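Local coordinates for protein metallophosphoesterase (Sphaerobacter thermophilus, PDB 3RQZ) that belongs to the calcineurin-like metallophosphoesterases of the YfcE family, binds zinc ions and is probably a phosphatase, at residues 155-159 / 160-164; 114-117 / 118-122. One frame throughout, in Å; residues are numbered along the deposited sequence.

Contact 1 (155-159 / 160-164); sequences LYIRE and DEALS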
loop_
_atom_site.group_PDB
_atom_site.type_symbol
_atom_site.label_atom_id
_atom_site.label_comp_id
_atom_site.label_asym_id
_atom_site.label_seq_id
_atom_site.Cartn_x
_atom_site.Cartn_y
_atom_site.Cartn_z
ATOM N N LEU A 155 -1.692 -0.091 -10.893
ATOM C CA LEU A 155 -1.921 -1.115 -11.902
ATOM C C LEU A 155 -3.410 -1.449 -11.943
ATOM O O LEU A 155 -4.098 -1.377 -10.914
ATOM C CB LEU A 155 -1.134 -2.395 -11.527
ATOM C CG LEU A 155 -1.288 -3.664 -12.375
ATOM C CD1 LEU A 155 0.052 -4.397 -12.577
ATOM C CD2 LEU A 155 -2.325 -4.639 -11.782
ATOM N N TYR A 156 -3.900 -1.806 -13.131
ATOM C CA TYR A 156 -5.168 -2.489 -13.256
ATOM C C TYR A 156 -5.129 -3.476 -14.425
ATOM O O TYR A 156 -4.492 -3.227 -15.457
ATOM C CB TYR A 156 -6.365 -1.511 -13.367
ATOM C CG TYR A 156 -6.406 -0.615 -14.595
ATOM C CD1 TYR A 156 -5.879 0.681 -14.549
ATOM C CD2 TYR A 156 -6.993 -1.053 -15.791
ATOM C CE1 TYR A 156 -5.907 1.506 -15.668
ATOM C CE2 TYR A 156 -7.054 -0.228 -16.923
ATOM C CZ TYR A 156 -6.511 1.051 -16.847
ATOM O OH TYR A 156 -6.541 1.871 -17.936
ATOM N N ILE A 157 -5.799 -4.606 -14.249
ATOM C CA ILE A 157 -5.967 -5.564 -15.361
ATOM C C ILE A 157 -7.351 -6.210 -15.238
ATOM O O ILE A 157 -7.774 -6.512 -14.137
ATOM C CB ILE A 157 -4.836 -6.627 -15.352
ATOM C CG1 ILE A 157 -4.873 -7.485 -16.619
ATOM C CG2 ILE A 157 -4.874 -7.481 -14.031
ATOM C CD1 ILE A 157 -3.555 -8.295 -16.837
ATOM N N ARG A 158 -8.065 -6.356 -16.359
ATOM C CA ARG A 158 -9.318 -7.125 -16.378
ATOM C C ARG A 158 -9.061 -8.638 -16.565
ATOM O O ARG A 158 -8.019 -9.057 -17.069
ATOM C CB ARG A 158 -10.308 -6.583 -17.422
ATOM C CG ARG A 158 -11.757 -7.015 -17.171
ATOM C CD ARG A 158 -12.782 -6.168 -17.908
ATOM N NE ARG A 158 -12.274 -5.730 -19.197
ATOM C CZ ARG A 158 -12.728 -6.151 -20.368
ATOM N NH1 ARG A 158 -12.173 -5.691 -21.489
ATOM N NH2 ARG A 158 -13.750 -7.012 -20.428
ATOM N N GLU A 159 -10.018 -9.446 -16.135
ATOM C CA GLU A 159 -9.869 -10.902 -16.166
ATOM C C GLU A 159 -9.647 -11.440 -17.584
ATOM O O GLU A 159 -8.749 -12.258 -17.803
ATOM C CB GLU A 159 -11.078 -11.558 -15.501
ATOM C CG GLU A 159 -11.053 -13.074 -15.464
ATOM C CD GLU A 159 -12.255 -13.671 -14.726
ATOM O OE1 GLU A 159 -13.382 -13.132 -14.858
ATOM O OE2 GLU A 159 -12.086 -14.683 -14.017
ATOM N N ASP A 160 -10.435 -10.971 -18.547
ATOM C CA ASP A 160 -10.265 -11.449 -19.922
ATOM C C ASP A 160 -8.895 -11.093 -20.516
ATOM O O ASP A 160 -8.336 -11.883 -21.267
ATOM C CB ASP A 160 -11.404 -10.986 -20.843
ATOM C CG ASP A 160 -11.514 -9.467 -20.950
ATOM O OD1 ASP A 160 -10.813 -8.720 -20.243
ATOM O OD2 ASP A 160 -12.337 -9.021 -21.758
ATOM N N GLU A 161 -8.364 -9.922 -20.161
ATOM C CA GLU A 161 -7.042 -9.491 -20.606
ATOM C C GLU A 161 -5.993 -10.419 -20.010
ATOM O O GLU A 161 -5.130 -10.918 -20.733
ATOM C CB GLU A 161 -6.721 -8.048 -20.142
ATOM C CG GLU A 161 -7.459 -6.896 -20.891
ATOM C CD GLU A 161 -7.283 -5.529 -20.199
ATOM O OE1 GLU A 161 -7.205 -5.453 -18.940
ATOM O OE2 GLU A 161 -7.220 -4.510 -20.920
ATOM N N ALA A 162 -6.068 -10.635 -18.686
ATOM C CA ALA A 162 -5.103 -11.482 -18.003
ATOM C C ALA A 162 -5.106 -12.868 -18.638
ATOM O O ALA A 162 -4.049 -13.437 -18.885
ATOM C CB ALA A 162 -5.412 -11.577 -16.484
ATOM N N LEU A 163 -6.300 -13.401 -18.898
ATOM C CA LEU A 163 -6.422 -14.769 -19.430
ATOM C C LEU A 163 -5.941 -14.890 -20.876
ATOM O O LEU A 163 -5.547 -15.977 -21.308
ATOM C CB LEU A 163 -7.847 -15.311 -19.287
ATOM C CG LEU A 163 -8.393 -15.561 -17.868
ATOM C CD1 LEU A 163 -9.872 -15.972 -17.934
ATOM C CD2 LEU A 163 -7.578 -16.583 -17.051
ATOM N N SER A 164 -5.972 -13.784 -21.621
ATOM C CA SER A 164 -5.447 -13.750 -22.987
ATOM C C SER A 164 -4.038 -13.192 -23.026
ATOM O O SER A 164 -3.551 -12.824 -24.094
ATOM C CB SER A 164 -6.344 -12.901 -23.895
ATOM O OG SER A 164 -7.690 -13.292 -23.733
#

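Contact 2 (114-117 / 118-122); sequences TVVH and GSPRH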
loop_
_atom_site.group_PDB
_atom_site.type_symbol
_atom_site.label_atom_id
_atom_site.label_comp_id
_atom_site.label_asym_id
_atom_site.label_seq_id
_atom_site.Cartn_x
_atom_site.Cartn_y
_atom_site.Cartn_z
ATOM N N THR A 114 -12.306 -8.113 -2.579
ATOM C CA THR A 114 -11.355 -8.861 -1.793
ATOM C C THR A 114 -10.157 -7.940 -1.710
ATOM O O THR A 114 -9.830 -7.249 -2.712
ATOM C CB THR A 114 -10.971 -10.184 -2.501
ATOM O OG1 THR A 114 -12.146 -11.007 -2.623
ATOM C CG2 THR A 114 -9.874 -10.922 -1.714
ATOM N N VAL A 115 -9.517 -7.885 -0.528
ATOM C CA VAL A 115 -8.364 -6.992 -0.332
ATOM C C VAL A 115 -7.232 -7.768 0.360
ATOM O O VAL A 115 -7.461 -8.417 1.405
ATOM C CB VAL A 115 -8.732 -5.767 0.544
ATOM C CG1 VAL A 115 -7.439 -4.866 0.754
ATOM C CG2 VAL A 115 -9.899 -4.970 -0.081
ATOM N N VAL A 116 -6.046 -7.738 -0.251
ATOM C CA VAL A 116 -4.836 -8.382 0.258
ATOM C C VAL A 116 -3.647 -7.456 -0.037
ATOM O O VAL A 116 -3.724 -6.522 -0.850
ATOM C CB VAL A 116 -4.546 -9.759 -0.432
ATOM C CG1 VAL A 116 -5.598 -10.831 -0.018
ATOM C CG2 VAL A 116 -4.522 -9.602 -1.992
ATOM N N HIS A 117 -2.533 -7.713 0.633
ATOM C CA HIS A 117 -1.365 -6.925 0.382
ATOM C C HIS A 117 -0.697 -7.322 -0.934
ATOM O O HIS A 117 -0.251 -6.471 -1.694
ATOM C CB HIS A 117 -0.358 -7.120 1.521
ATOM C CG HIS A 117 0.899 -6.343 1.315
ATOM N ND1 HIS A 117 0.916 -4.967 1.348
ATOM C CD2 HIS A 117 2.172 -6.737 1.051
ATOM C CE1 HIS A 117 2.150 -4.543 1.114
ATOM N NE2 HIS A 117 2.931 -5.598 0.938
ATOM N N GLY A 118 -0.572 -8.617 -1.160
ATOM C CA GLY A 118 0.219 -9.126 -2.288
ATOM C C GLY A 118 -0.673 -9.758 -3.344
ATOM O O GLY A 118 -0.935 -9.168 -4.393
ATOM N N SER A 119 -1.171 -10.956 -3.080
ATOM C CA SER A 119 -2.019 -11.584 -4.065
ATOM C C SER A 119 -3.049 -12.485 -3.396
ATOM O O SER A 119 -2.834 -12.942 -2.260
ATOM C CB SER A 119 -1.178 -12.393 -5.058
ATOM O OG SER A 119 -0.999 -13.702 -4.550
ATOM N N PRO A 120 -4.184 -12.750 -4.071
ATOM C CA PRO A 120 -5.117 -13.641 -3.366
ATOM C C PRO A 120 -4.637 -15.099 -3.240
ATOM O O PRO A 120 -5.134 -15.843 -2.365
ATOM C CB PRO A 120 -6.425 -13.501 -4.167
ATOM C CG PRO A 120 -6.043 -12.904 -5.451
ATOM C CD PRO A 120 -4.845 -12.047 -5.188
ATOM N N ARG A 121 -3.655 -15.517 -4.046
ATOM C CA ARG A 121 -3.017 -16.821 -3.797
ATOM C C ARG A 121 -2.140 -16.807 -2.556
ATOM O O ARG A 121 -2.156 -17.765 -1.754
ATOM C CB ARG A 121 -2.152 -17.293 -4.981
ATOM C CG ARG A 121 -2.901 -17.570 -6.243
ATOM C CD ARG A 121 -2.115 -18.527 -7.116
ATOM N NE ARG A 121 -0.843 -17.933 -7.516
ATOM C CZ ARG A 121 0.020 -18.527 -8.322
ATOM N NH1 ARG A 121 1.165 -17.925 -8.621
ATOM N NH2 ARG A 121 -0.274 -19.717 -8.835
ATOM N N HIS A 122 -1.346 -15.740 -2.422
ATOM C CA HIS A 122 -0.375 -15.599 -1.332
ATOM C C HIS A 122 -0.434 -14.202 -0.761
ATOM O O HIS A 122 0.364 -13.351 -1.139
ATOM C CB HIS A 122 1.034 -15.905 -1.867
ATOM C CG HIS A 122 1.119 -17.226 -2.563
ATOM N ND1 HIS A 122 1.085 -18.419 -1.880
ATOM C CD2 HIS A 122 1.204 -17.548 -3.881
ATOM C CE1 HIS A 122 1.169 -19.422 -2.740
ATOM N NE2 HIS A 122 1.242 -18.920 -3.960
#

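Contact 1 (155-159 / 160-164)
Arg158 NH2 stands 2.8 Å from Asp160 OD2, a salt bridge made over the guanidinium face. The evidence is Asp160 OD1, which sits 3.2 Å above the guanidinium plane, over its centre; the two planes are inclined at 64°, so this is not the coplanar, two-pronged pairing. A bend at chi3 (34°) folds the arginine chain back so that its end reaches the aspartate two residues on. With an alanine here the guanidinium is gone, and the Asp160 carboxylate would probably lose its charged mate in this turn. The backbone of Arg158 does separate work. Arg158 N donates to Glu161 OE1 at 2.9 Å, nearly straight (N-H...O 169°), on the anti side of the carboxylate, while Glu161 OE2 is held by His169. Arg158 is the N-cap of helix 159-163, and Glu161, third in that helix, accepts the N-cap amide as in one arm of a capping box; arginine supplies no return bond, so the box is incomplete. Ala162 N reaches Arg158 O at 3.0 Å, and Leu163 N reaches Glu159 O at 2.9 Å, closing the first turn where edge strand 154-158 gives way to the helix. On the inner side Ile157 CD1 meets Ala162 CB at 3.8 Å, and Ala134 of helix 131-137 packs on both side chains. Glu159 sends its carboxylate to Arg183, while its CG lies beside Leu163 CD1.

Contact 2 (114-117 / 118-122)
Strand 113-116 of the calcineurin-like fold leads into the loop beside the zinc site, where the chain turns back so that Val116 lies against Ser119 and Pro120. Val116 CG2 does the touching: it approaches Ser119 C at 3.5 Å and Pro120 CD at 4.0 Å, so a single methyl meets both a backbone carbon and a ring carbon. The torsion accounts for this, since CG2 is placed between the backbone N and the carbonyl carbon and thus projects over the following turn. No hydrogen bond crosses between 114-117 and 118-122; the fit is made by van der Waals contact among buried residues. The next bend, Ser119 to His122, is an ST motif, in which Ser119 OG accepts the backbone N-H of His122, with His122 N at 3.0 Å from OG and an N-H...O angle of 163°. The same hydroxyl is also hydrogen-bonded to Glu126, a bond within the same loop, from its start to a residue farther along, before helix 131-137. At His117 the ring leaves the turn with ND1 hydrogen-bonded to Leu35 O. Its side chain comes within about 3 Å, nearest atoms, of a bound zinc ion and of the zinc ligands Asp11 and Asp37.

Overall arrangement
Both contacts are local turns following strands of the same five-stranded sheet, but the strands differ in place: 113-116 is interior, whereas 154-158 is outermost. Their centres lie about 16 Å apart and their nearest atoms about 9 Å, so they do not touch. Contact 2 is the core one, its centre about 12 Å from the centre of the chain, with all its touching residues buried, and beside the zinc ions. Contact 1, its centre about 21 Å from the centre of the chain, is partly buried and away from the annotated sites. The chemistry follows: contact 1 relies on charged side chains and helix-capping bonds across its segments, contact 2 on apolar packing. Helix 131-137 packs against residues of both.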